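Local coordinates for glycosaminoglycan xylosylkinase (Hydra vulgaris, PDB 5XOM), which probably phosphorylates xylose in the linker that joins glycosaminoglycan chains to proteins, as a kinase of the Fam20 family, at residues 106-117 and 206-214; 151-159 and 347-355. All blocks are in the same frame, centred on the assembly; numbering follows the deposited sequence.

How the contacts relate
Both contacts belong to one five-stranded antiparallel sheet, whose strand order 1-2-3-5-4 is that of the N-lobe of protein kinases. Contact 1 pairs its third strand, 106-112, with strand 205-212; contact 2 sets a loop against strand 153-159, an outermost strand within the chain and the next neighbour of 205-212. Their centres are about 9 Å apart, and Leu210 N probably donates to Val154 O at 2.8 Å between them. Along the chain the segments alternate: 106-117, 151-159, 206-214, then 347-355. The sheet is thus joined internally and, at one outermost strand, to the chain between helices 339-347 and 358-382, an example of segments far apart in sequence meeting on one lobe.

Contact 1: 106-117 and 206-214; sequences QNVVFKPKRYSR and MEGALILWL
Val109 pairs with Ile211, and Lys111 with Ala209, each by two backbone hydrogen bonds, in the antiparallel union of strands 106-112 and 206-212. The strand order identifies this as the pairing of the third and fifth strands in a kinase N-lobe. Two further bonds continue it: Trp213 N donates to Asn107 O at one end and Lys113 N to Glu207 O at the other.

On the face of the sheet bearing Val108, Phe110 and Leu210, the Phe110 ring is met at its edge. Met206 SD lies in the ring plane, 3.6 Å from Phe110 CE2, a Met-aromatic contact, and Leu210 CD1 reaches the rim 3.5 Å from Phe110 CD1. Because Gly208 has no side chain, Phe110 CE1 comes within 3.6 Å of Gly208 CA. Val108 splits its branches, CG2 against Leu210 and CG1 against Leu212 CD2. On the other face Ile211 CD1 touches Lys111 CG at 3.7 Å. Beyond this the lysine chain leads away to salt bridges with Asp130 and Glu135, the latter on helix 132-144, as in the strand-to-helix lysine-glutamate pair of protein kinases.

Asn107 CB sits over the Trp213 ring, 3.7 Å from the centroid of its five-membered part. With CG beside the backbone N (chi1 -74°), the amide runs along the indole with its plane nearly perpendicular (89°), while Asn107 OD1 bonds to Ser99. Asn107 O is also gripped twice, by Trp213 N and, in the carbonyl plane, by Gln106 NE2.

At the far end Arg117 forms an end-on salt bridge with Glu207, both nitrogens meeting the one oxygen OE1, which His132 NE2 also hydrogen-bonds: Arg117 NH1 meets Glu207 OE1 at its syn lone pair (3.0 Å), whereas Arg117 NH2, 2.8 Å from Glu207 OE1, stands 32° out of the carboxylate plane.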
# COMPACT_ATOMS: atom_id res chain seq x y z
N GLN A 106 -19.73 8.52 -7.36
CA GLN A 106 -18.61 9.30 -6.85
C GLN A 106 -18.57 10.65 -7.55
O GLN A 106 -18.38 10.72 -8.77
CB GLN A 106 -17.29 8.56 -7.05
CG GLN A 106 -16.08 9.38 -6.62
CD GLN A 106 -16.09 9.68 -5.13
OE1 GLN A 106 -16.11 8.77 -4.30
NE2 GLN A 106 -16.09 10.95 -4.78
N ASN A 107 -18.72 11.72 -6.78
CA ASN A 107 -18.69 13.07 -7.33
C ASN A 107 -17.26 13.60 -7.45
O ASN A 107 -16.38 13.26 -6.66
CB ASN A 107 -19.53 14.01 -6.46
CG ASN A 107 -21.01 13.78 -6.65
OD1 ASN A 107 -21.43 13.06 -7.56
ND2 ASN A 107 -21.82 14.40 -5.80
N VAL A 108 -17.04 14.43 -8.48
CA VAL A 108 -15.79 15.15 -8.67
C VAL A 108 -16.09 16.59 -9.04
O VAL A 108 -17.14 16.91 -9.59
CB VAL A 108 -14.89 14.51 -9.76
CG1 VAL A 108 -14.43 13.12 -9.34
CG2 VAL A 108 -15.61 14.46 -11.12
N VAL A 109 -15.16 17.47 -8.68
CA VAL A 109 -15.11 18.82 -9.24
C VAL A 109 -14.40 18.76 -10.58
O VAL A 109 -13.39 18.06 -10.72
CB VAL A 109 -14.39 19.78 -8.27
CG1 VAL A 109 -14.23 21.17 -8.89
CG2 VAL A 109 -15.12 19.85 -6.93
N PHE A 110 -14.92 19.47 -11.58
CA PHE A 110 -14.27 19.57 -12.89
C PHE A 110 -13.80 21.00 -13.13
O PHE A 110 -14.61 21.93 -13.16
CB PHE A 110 -15.21 19.14 -14.02
CG PHE A 110 -14.61 19.31 -15.38
CD1 PHE A 110 -13.55 18.51 -15.79
CD2 PHE A 110 -15.08 20.28 -16.25
CE1 PHE A 110 -12.98 18.66 -17.04
CE2 PHE A 110 -14.52 20.44 -17.51
CZ PHE A 110 -13.47 19.63 -17.90
N LYS A 111 -12.49 21.17 -13.26
CA LYS A 111 -11.88 22.46 -13.54
C LYS A 111 -11.39 22.51 -14.98
O LYS A 111 -10.42 21.81 -15.32
CB LYS A 111 -10.73 22.72 -12.57
CG LYS A 111 -11.20 22.68 -11.14
CD LYS A 111 -10.45 23.65 -10.28
CE LYS A 111 -11.05 23.66 -8.89
NZ LYS A 111 -10.16 24.33 -7.92
N PRO A 112 -12.03 23.27 -15.85
CA PRO A 112 -11.61 23.31 -17.26
C PRO A 112 -10.31 24.09 -17.45
O PRO A 112 -9.96 24.97 -16.66
CB PRO A 112 -12.79 24.01 -17.96
CG PRO A 112 -13.43 24.82 -16.90
CD PRO A 112 -13.25 24.06 -15.61
N LYS A 113 -9.60 23.74 -18.52
CA LYS A 113 -8.47 24.53 -18.98
C LYS A 113 -8.90 25.96 -19.32
O LYS A 113 -9.91 26.18 -19.99
CB LYS A 113 -7.84 23.86 -20.20
CG LYS A 113 -6.80 24.69 -20.91
CD LYS A 113 -6.31 23.99 -22.16
CE LYS A 113 -5.82 25.00 -23.18
NZ LYS A 113 -4.36 24.96 -23.39
N ARG A 114 -8.11 26.93 -18.85
CA ARG A 114 -8.37 28.35 -19.11
C ARG A 114 -7.20 29.09 -19.72
O ARG A 114 -7.38 30.21 -20.20
CB ARG A 114 -8.77 29.06 -17.81
CG ARG A 114 -9.81 28.32 -17.00
CD ARG A 114 -11.14 28.28 -17.69
NE ARG A 114 -11.50 29.59 -18.22
CZ ARG A 114 -12.28 30.46 -17.58
NH1 ARG A 114 -12.77 30.16 -16.39
NH2 ARG A 114 -12.56 31.63 -18.13
N TYR A 115 -6.00 28.52 -19.71
CA TYR A 115 -4.79 29.19 -20.18
C TYR A 115 -3.93 28.19 -20.93
O TYR A 115 -4.05 26.97 -20.75
CB TYR A 115 -3.95 29.75 -19.03
CG TYR A 115 -4.58 30.81 -18.16
CD1 TYR A 115 -4.80 32.10 -18.63
CD2 TYR A 115 -4.94 30.53 -16.85
CE1 TYR A 115 -5.36 33.07 -17.82
CE2 TYR A 115 -5.50 31.49 -16.04
CZ TYR A 115 -5.71 32.76 -16.53
OH TYR A 115 -6.27 33.72 -15.72
N SER A 116 -3.03 28.72 -21.76
CA SER A 116 -1.95 27.91 -22.28
C SER A 116 -0.99 27.52 -21.16
O SER A 116 -0.90 28.19 -20.12
CB SER A 116 -1.17 28.66 -23.36
OG SER A 116 -2.03 29.08 -24.40
N ARG A 117 -0.21 26.46 -21.41
CA ARG A 117 0.76 26.02 -20.41
C ARG A 117 1.82 27.07 -20.14
O ARG A 117 2.35 27.14 -19.02
CB ARG A 117 1.47 24.74 -20.86
CG ARG A 117 0.58 23.53 -20.89
CD ARG A 117 0.27 23.00 -19.47
NE ARG A 117 -0.24 21.65 -19.57
CZ ARG A 117 -1.50 21.38 -19.89
NH1 ARG A 117 -2.38 22.35 -20.09
NH2 ARG A 117 -1.88 20.12 -19.99
N MET A 206 -12.98 19.09 -24.35
CA MET A 206 -12.51 20.05 -23.35
C MET A 206 -11.56 19.37 -22.37
O MET A 206 -11.93 18.39 -21.71
CB MET A 206 -13.68 20.70 -22.62
CG MET A 206 -13.26 21.67 -21.52
SD MET A 206 -14.66 22.26 -20.57
CE MET A 206 -15.04 23.75 -21.43
N GLU A 207 -10.35 19.91 -22.29
CA GLU A 207 -9.34 19.47 -21.34
C GLU A 207 -9.63 20.06 -19.96
O GLU A 207 -10.01 21.23 -19.85
CB GLU A 207 -7.96 19.89 -21.83
CG GLU A 207 -6.79 19.55 -20.93
CD GLU A 207 -5.47 20.15 -21.41
OE1 GLU A 207 -4.63 20.50 -20.56
OE2 GLU A 207 -5.29 20.30 -22.64
N GLY A 208 -9.44 19.26 -18.92
CA GLY A 208 -9.60 19.77 -17.58
C GLY A 208 -9.07 18.80 -16.55
O GLY A 208 -8.49 17.77 -16.88
N ALA A 209 -9.29 19.15 -15.28
CA ALA A 209 -8.87 18.35 -14.14
C ALA A 209 -10.08 17.94 -13.33
O ALA A 209 -11.01 18.73 -13.14
CB ALA A 209 -7.88 19.12 -13.25
N LEU A 210 -10.09 16.69 -12.86
CA LEU A 210 -11.13 16.16 -11.99
C LEU A 210 -10.55 15.99 -10.59
O LEU A 210 -9.48 15.39 -10.43
CB LEU A 210 -11.66 14.82 -12.50
CG LEU A 210 -12.67 14.77 -13.66
CD1 LEU A 210 -12.12 15.39 -14.92
CD2 LEU A 210 -13.06 13.33 -13.94
N ILE A 211 -11.25 16.52 -9.58
CA ILE A 211 -10.83 16.42 -8.18
C ILE A 211 -11.92 15.69 -7.40
O ILE A 211 -13.08 16.11 -7.41
CB ILE A 211 -10.57 17.80 -7.56
CG1 ILE A 211 -9.54 18.58 -8.38
CG2 ILE A 211 -10.08 17.64 -6.11
CD1 ILE A 211 -10.14 19.61 -9.31
N LEU A 212 -11.54 14.61 -6.72
CA LEU A 212 -12.49 13.81 -5.94
C LEU A 212 -13.08 14.58 -4.77
O LEU A 212 -12.36 15.24 -4.00
CB LEU A 212 -11.84 12.55 -5.39
CG LEU A 212 -11.55 11.37 -6.29
CD1 LEU A 212 -10.88 10.29 -5.46
CD2 LEU A 212 -12.84 10.85 -6.92
N TRP A 213 -14.39 14.45 -4.60
CA TRP A 213 -15.02 14.82 -3.35
C TRP A 213 -14.53 13.94 -2.21
O TRP A 213 -14.34 12.73 -2.37
CB TRP A 213 -16.52 14.65 -3.44
CG TRP A 213 -17.24 15.76 -4.04
CD1 TRP A 213 -16.73 16.66 -4.92
CD2 TRP A 213 -18.59 16.13 -3.81
NE1 TRP A 213 -17.70 17.57 -5.27
CE2 TRP A 213 -18.86 17.27 -4.60
CE3 TRP A 213 -19.61 15.60 -3.02
CZ2 TRP A 213 -20.10 17.89 -4.62
CZ3 TRP A 213 -20.84 16.22 -3.05
CH2 TRP A 213 -21.08 17.36 -3.84
N LEU A 214 -14.35 14.55 -1.04
CA LEU A 214 -14.21 13.78 0.17
C LEU A 214 -15.54 13.10 0.51
O LEU A 214 -16.61 13.66 0.26
CB LEU A 214 -13.77 14.68 1.33
CG LEU A 214 -12.27 14.95 1.49
CD1 LEU A 214 -11.70 15.67 0.27
CD2 LEU A 214 -12.02 15.75 2.75

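Contact 2: 151-159 and 347-355; sequences PPVVGRYIN and LSIDPIYPI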
# COMPACT_ATOMS: atom_id res chain seq x y z
N PRO A 151 -6.67 15.77 -2.06
CA PRO A 151 -7.53 14.78 -2.70
C PRO A 151 -6.98 14.42 -4.13
O PRO A 151 -6.37 15.27 -4.76
CB PRO A 151 -8.89 15.46 -2.81
CG PRO A 151 -8.77 16.78 -2.18
CD PRO A 151 -7.35 17.07 -1.86
N PRO A 152 -7.20 13.18 -4.53
CA PRO A 152 -6.72 12.77 -5.88
C PRO A 152 -7.25 13.65 -7.01
O PRO A 152 -8.42 14.06 -7.03
CB PRO A 152 -7.25 11.33 -6.00
CG PRO A 152 -7.34 10.83 -4.59
CD PRO A 152 -7.48 12.03 -3.66
N VAL A 153 -6.37 13.94 -7.97
CA VAL A 153 -6.67 14.75 -9.15
C VAL A 153 -6.19 14.02 -10.39
O VAL A 153 -5.07 13.48 -10.42
CB VAL A 153 -6.00 16.14 -9.06
CG1 VAL A 153 -6.39 16.99 -10.27
CG2 VAL A 153 -6.34 16.84 -7.74
N VAL A 154 -7.00 14.03 -11.44
CA VAL A 154 -6.60 13.47 -12.73
C VAL A 154 -6.96 14.43 -13.85
O VAL A 154 -7.99 15.13 -13.79
CB VAL A 154 -7.25 12.08 -12.97
CG1 VAL A 154 -8.66 12.22 -13.55
CG2 VAL A 154 -6.40 11.28 -13.89
N GLY A 155 -6.10 14.49 -14.86
CA GLY A 155 -6.43 15.18 -16.09
C GLY A 155 -7.30 14.32 -16.98
O GLY A 155 -7.26 13.09 -16.95
N ARG A 156 -8.14 14.99 -17.78
CA ARG A 156 -9.00 14.22 -18.66
C ARG A 156 -9.51 15.09 -19.80
O ARG A 156 -9.79 16.27 -19.60
CB ARG A 156 -10.18 13.66 -17.87
CG ARG A 156 -11.13 12.85 -18.71
CD ARG A 156 -12.02 12.04 -17.79
NE ARG A 156 -13.21 11.55 -18.47
CZ ARG A 156 -14.11 10.76 -17.90
NH1 ARG A 156 -13.98 10.34 -16.64
NH2 ARG A 156 -15.18 10.36 -18.59
N TYR A 157 -9.64 14.48 -20.98
CA TYR A 157 -10.26 15.12 -22.14
C TYR A 157 -11.73 14.73 -22.18
O TYR A 157 -12.05 13.55 -22.35
CB TYR A 157 -9.56 14.71 -23.43
CG TYR A 157 -8.10 15.12 -23.51
CD1 TYR A 157 -7.74 16.43 -23.80
CD2 TYR A 157 -7.09 14.18 -23.32
CE1 TYR A 157 -6.41 16.81 -23.89
CE2 TYR A 157 -5.75 14.55 -23.41
CZ TYR A 157 -5.42 15.86 -23.69
OH TYR A 157 -4.10 16.23 -23.78
N ILE A 158 -12.61 15.71 -22.01
CA ILE A 158 -14.05 15.49 -21.91
C ILE A 158 -14.69 15.84 -23.25
O ILE A 158 -14.54 16.96 -23.74
CB ILE A 158 -14.67 16.34 -20.80
CG1 ILE A 158 -14.01 16.06 -19.44
CG2 ILE A 158 -16.16 16.09 -20.73
CD1 ILE A 158 -14.35 14.71 -18.85
N ASN A 159 -15.43 14.89 -23.83
CA ASN A 159 -16.28 15.20 -24.98
C ASN A 159 -17.56 15.84 -24.45
O ASN A 159 -18.46 15.14 -23.97
CB ASN A 159 -16.58 13.95 -25.79
CG ASN A 159 -17.44 14.24 -27.01
OD1 ASN A 159 -18.38 15.04 -26.97
ND2 ASN A 159 -17.13 13.58 -28.11
N LEU A 347 4.20 13.14 -12.92
CA LEU A 347 3.24 13.82 -13.77
C LEU A 347 3.15 13.17 -15.14
O LEU A 347 2.11 13.28 -15.80
CB LEU A 347 3.60 15.31 -13.92
CG LEU A 347 3.69 16.17 -12.66
CD1 LEU A 347 4.23 17.57 -12.98
CD2 LEU A 347 2.35 16.24 -11.91
N SER A 348 4.20 12.47 -15.58
CA SER A 348 4.22 11.85 -16.90
C SER A 348 3.22 10.72 -17.05
O SER A 348 3.00 10.26 -18.18
CB SER A 348 5.62 11.32 -17.20
OG SER A 348 5.90 10.18 -16.42
N ILE A 349 2.61 10.25 -15.97
CA ILE A 349 1.56 9.23 -16.09
C ILE A 349 0.19 9.84 -16.36
O ILE A 349 -0.73 9.10 -16.74
CB ILE A 349 1.48 8.36 -14.81
CG1 ILE A 349 0.75 9.14 -13.71
CG2 ILE A 349 2.87 7.95 -14.33
CD1 ILE A 349 0.77 8.47 -12.37
N ASP A 350 0.03 11.18 -16.20
CA ASP A 350 -1.33 11.71 -16.28
C ASP A 350 -1.73 11.88 -17.75
O ASP A 350 -0.89 12.16 -18.60
CB ASP A 350 -1.41 13.04 -15.53
CG ASP A 350 -2.80 13.67 -15.59
OD1 ASP A 350 -3.52 13.55 -14.58
OD2 ASP A 350 -3.18 14.25 -16.63
N PRO A 351 -3.01 11.65 -18.08
CA PRO A 351 -3.42 11.65 -19.49
C PRO A 351 -3.21 12.97 -20.23
O PRO A 351 -3.09 12.95 -21.45
CB PRO A 351 -4.91 11.29 -19.42
CG PRO A 351 -5.03 10.44 -18.20
CD PRO A 351 -4.05 11.05 -17.21
N ILE A 352 -3.14 14.12 -19.55
CA ILE A 352 -3.01 15.37 -20.29
C ILE A 352 -1.60 15.93 -20.20
O ILE A 352 -1.37 17.09 -20.53
CB ILE A 352 -4.07 16.40 -19.86
CG1 ILE A 352 -3.78 16.95 -18.47
CG2 ILE A 352 -5.48 15.77 -19.91
CD1 ILE A 352 -4.71 18.07 -18.05
N TYR A 353 -0.64 15.11 -19.77
CA TYR A 353 0.78 15.48 -19.74
C TYR A 353 1.29 15.95 -21.10
O TYR A 353 0.88 15.40 -22.13
CB TYR A 353 1.59 14.26 -19.27
CG TYR A 353 3.08 14.47 -19.19
CD1 TYR A 353 3.67 14.99 -18.05
CD2 TYR A 353 3.91 14.14 -20.26
CE1 TYR A 353 5.04 15.18 -17.97
CE2 TYR A 353 5.28 14.33 -20.20
CZ TYR A 353 5.84 14.85 -19.05
OH TYR A 353 7.20 15.04 -18.97
N PRO A 354 2.22 16.93 -21.14
CA PRO A 354 2.89 17.69 -20.06
C PRO A 354 1.96 18.53 -19.18
O PRO A 354 1.03 19.17 -19.68
CB PRO A 354 3.87 18.62 -20.81
CG PRO A 354 3.83 18.23 -22.23
CD PRO A 354 2.71 17.29 -22.48
N ILE A 355 2.23 18.51 -17.88
CA ILE A 355 1.42 19.23 -16.90
C ILE A 355 2.01 20.61 -16.61
O ILE A 355 1.28 21.60 -16.50
CB ILE A 355 1.30 18.40 -15.61
CG1 ILE A 355 0.69 17.02 -15.91
CG2 ILE A 355 0.49 19.14 -14.56
CD1 ILE A 355 -0.64 17.06 -16.62
O HOH W 1 -2.87 12.52 -12.18
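Asp350 OD1 is held by two donors. Gly155 N reaches it at 2.8 Å on its syn lone pair, with a nearly straight N-H...O angle of 169°. A water donates to Asp350 OD1 at 2.7 Å, and its other hydrogen goes to Val153 O, so one carboxylate oxygen serves two successive polar points of the same strand, directly and through water. The other oxygen is turned to its own loop: Ile352 N donates to Asp350 OD2 at 2.9 Å, arriving on the anti side, 23° out of the carboxylate plane. This closes an Asx turn within the type I turn from Asp350 to Tyr353. The carboxylate is therefore fixed from both sides of the contact, its carbon placed anti to the backbone N, where it can face the glycine.

Through the backbone of Pro152, Val154, Arg156 and Ile158, the segment 151-159 is hydrogen-bonded to strand 205-212 in the N-lobe sheet. The Gly155 N-H and the Val153 carbonyl, by contrast, face the loop 347-355, the second through the water. This loop, between helices 339-347 and 358-382, adds no strand to the sheet; a side chain does the bonding instead.

Around this polar centre the contacts are van der Waals. Gly155 lacks a side chain, and Ile352 CD1 lies 3.9 Å from Gly155 CA. Pro351 lays its ring against Gly155 O and Val154 CG2, where Phe45 of the second subunit packs on both Val154 and Pro351. Ile352 also touches His132 and Ile136 of helix 132-144. Its CG2 branch, beside its own backbone N, extends to 3.5 Å from Arg156 N and hangs over one face of the Tyr157 ring, toward the rim: a CH-pi contact with Ile352 CG2 3.9 Å from the Tyr157 centroid and 20° off the ring normal.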